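Local coordinates for protein Pre-mRNA-splicing factor SAD1 (Saccharomyces cerevisiae, PDB 4MSX) that promotes assembly of newly made U4 snRNA into the U4/U6 snRNP and is required for pre-mRNA splicing, although it is a catalytically inactive deubiquitinase, at residues Glu403-Leu407 against His408-Arg412. Numbering follows the deposited sequence.
Sequences ELEIL and HVKYR
Glu-405 and Lys-410 run side by side from one face of a tight hairpin, and the lysine ammonium meets the carboxylate nearly along a C-O axis, NZ to OE2 3.1 Å. Beyond CG the Lys-410 chain is extended until its last torsion (chi4 62°), which turns NZ toward the acid. On the same exposed face Glu-403 lies alongside Arg-412 in a longer salt bridge, OE1 to NH2 3.3 Å, with the carboxylate and guanidinium planes 66° apart, so the two groups do not lie flat together. Both charged pairs sit at non-hydrogen-bonded positions, where opposite charges on long, flexible chains can join the strands at the surface.

Leu-404, Ile-406, Val-409 and Tyr-411 occupy the other face. Leu-404 CD2 rests 4.2 Å from Tyr-411 CB, while Ile-406 CD1 reaches the ring obliquely at CE1, 4.4 Å away. Apolar residues suit this face: Phe-377 and Leu-375 of strand 374-379 and Trp-478 of strand 472-480 help bury Leu-404, Ile-406 and Tyr-411, and beta-branched Ile-406 and Val-409 favour extended backbone. The phenol OH is hydrogen-bonded to the carbonyl of Pro-372, which satisfies the polar end of a buried ring.

Paired backbone bonds link Leu-404 with Tyr-411 and Ile-406 with Val-409; Ile-406 N to Val-409 O is 2.8 Å and nearly straight at 166°. Leu-407 and His-408, with positive phi values, form the two-residue loop of an amphipathic beta hairpin closed by a type I' turn, whose second strand also pairs with strand 472-480 in the USP-domain sheet.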
loop_
_atom_site.group_PDB
_atom_site.type_symbol
_atom_site.label_atom_id
_atom_site.label_comp_id
_atom_site.label_asym_id
_atom_site.label_seq_id
_atom_site.Cartn_x
_atom_site.Cartn_y
_atom_site.Cartn_z
ATOM N N GLU A 403 -9.413 20.338 -5.967
ATOM C CA GLU A 403 -10.392 20.083 -7.025
ATOM C C GLU A 403 -9.828 20.413 -8.388
ATOM O O GLU A 403 -8.981 21.300 -8.540
ATOM C CB GLU A 403 -11.624 21.024 -6.862
ATOM C CG GLU A 403 -12.360 20.887 -5.558
ATOM C CD GLU A 403 -13.589 21.806 -5.495
ATOM O OE1 GLU A 403 -14.707 21.280 -5.274
ATOM O OE2 GLU A 403 -13.428 23.045 -5.681
ATOM N N LEU A 404 -10.378 19.777 -9.404
ATOM C CA LEU A 404 -9.827 19.895 -10.716
ATOM C C LEU A 404 -10.978 19.569 -11.659
ATOM O O LEU A 404 -11.820 18.766 -11.337
ATOM C CB LEU A 404 -8.654 18.858 -10.786
ATOM C CG LEU A 404 -7.936 18.477 -12.054
ATOM C CD1 LEU A 404 -6.660 17.670 -11.745
ATOM C CD2 LEU A 404 -8.876 17.661 -12.902
ATOM N N GLU A 405 -11.032 20.182 -12.834
ATOM C CA GLU A 405 -12.066 19.791 -13.774
ATOM C C GLU A 405 -11.428 19.500 -15.116
ATOM O O GLU A 405 -10.567 20.238 -15.540
ATOM C CB GLU A 405 -13.085 20.954 -13.908
ATOM C CG GLU A 405 -14.326 20.566 -14.676
ATOM C CD GLU A 405 -15.436 21.628 -14.619
ATOM O OE1 GLU A 405 -15.145 22.830 -14.850
ATOM O OE2 GLU A 405 -16.592 21.244 -14.339
ATOM N N ILE A 406 -11.835 18.424 -15.782
ATOM C CA ILE A 406 -11.311 18.123 -17.119
ATOM C C ILE A 406 -12.496 17.967 -18.072
ATOM O O ILE A 406 -13.268 17.024 -17.942
ATOM C CB ILE A 406 -10.505 16.787 -17.151
ATOM C CG1 ILE A 406 -9.290 16.875 -16.244
ATOM C CG2 ILE A 406 -10.086 16.453 -18.589
ATOM C CD1 ILE A 406 -8.634 15.497 -15.931
ATOM N N LEU A 407 -12.630 18.892 -19.017
ATOM C CA LEU A 407 -13.798 18.919 -19.912
ATOM C C LEU A 407 -15.106 18.520 -19.188
ATOM O O LEU A 407 -15.762 17.512 -19.505
ATOM C CB LEU A 407 -13.549 18.039 -21.135
ATOM C CG LEU A 407 -12.384 18.547 -21.998
ATOM C CD1 LEU A 407 -12.178 17.631 -23.191
ATOM C CD2 LEU A 407 -12.590 20.022 -22.437
ATOM N N HIS A 408 -15.427 19.310 -18.175
ATOM C CA HIS A 408 -16.676 19.185 -17.405
ATOM C C HIS A 408 -16.764 18.018 -16.439
ATOM O O HIS A 408 -17.759 17.907 -15.717
ATOM C CB HIS A 408 -17.880 19.237 -18.346
ATOM C CG HIS A 408 -17.922 20.511 -19.133
ATOM N ND1 HIS A 408 -18.234 20.561 -20.474
ATOM C CD2 HIS A 408 -17.634 21.783 -18.762
ATOM C CE1 HIS A 408 -18.155 21.813 -20.892
ATOM N NE2 HIS A 408 -17.786 22.573 -19.875
ATOM N N VAL A 409 -15.729 17.175 -16.373
ATOM C CA VAL A 409 -15.745 16.088 -15.382
ATOM C C VAL A 409 -14.968 16.584 -14.178
ATOM O O VAL A 409 -13.842 17.037 -14.328
ATOM C CB VAL A 409 -15.120 14.829 -15.963
ATOM C CG1 VAL A 409 -15.081 13.703 -14.918
ATOM C CG2 VAL A 409 -15.893 14.402 -17.222
ATOM N N LYS A 410 -15.565 16.558 -12.996
ATOM C CA LYS A 410 -14.884 17.067 -11.818
ATOM C C LYS A 410 -14.179 15.919 -11.055
ATOM O O LYS A 410 -14.739 14.823 -10.937
ATOM C CB LYS A 410 -15.878 17.690 -10.866
ATOM C CG LYS A 410 -16.372 19.086 -11.336
ATOM C CD LYS A 410 -17.558 19.579 -10.495
ATOM C CE LYS A 410 -18.296 20.755 -11.192
ATOM N NZ LYS A 410 -18.911 20.404 -12.533
ATOM N N TYR A 411 -13.019 16.234 -10.484
ATOM C CA TYR A 411 -12.229 15.275 -9.676
ATOM C C TYR A 411 -11.820 15.937 -8.365
ATOM O O TYR A 411 -11.615 17.159 -8.323
ATOM C CB TYR A 411 -10.930 14.942 -10.455
ATOM C CG TYR A 411 -11.132 13.877 -11.489
ATOM C CD1 TYR A 411 -11.487 14.202 -12.810
ATOM C CD2 TYR A 411 -10.953 12.537 -11.156
ATOM C CE1 TYR A 411 -11.673 13.208 -13.750
ATOM C CE2 TYR A 411 -11.129 11.550 -12.084
ATOM C CZ TYR A 411 -11.467 11.879 -13.378
ATOM O OH TYR A 411 -11.642 10.864 -14.273
ATOM N N ARG A 412 -11.631 15.138 -7.305
ATOM C CA ARG A 412 -11.100 15.666 -6.061
ATOM C C ARG A 412 -9.846 14.839 -5.679
ATOM O O ARG A 412 -9.865 13.628 -5.869
ATOM C CB ARG A 412 -12.141 15.503 -4.945
ATOM C CG ARG A 412 -13.275 16.537 -5.134
ATOM C CD ARG A 412 -14.079 16.829 -3.882
ATOM N NE ARG A 412 -15.081 17.858 -4.177
ATOM C CZ ARG A 412 -15.933 18.373 -3.293
ATOM N NH1 ARG A 412 -15.922 17.964 -2.026
ATOM N NH2 ARG A 412 -16.801 19.304 -3.680
#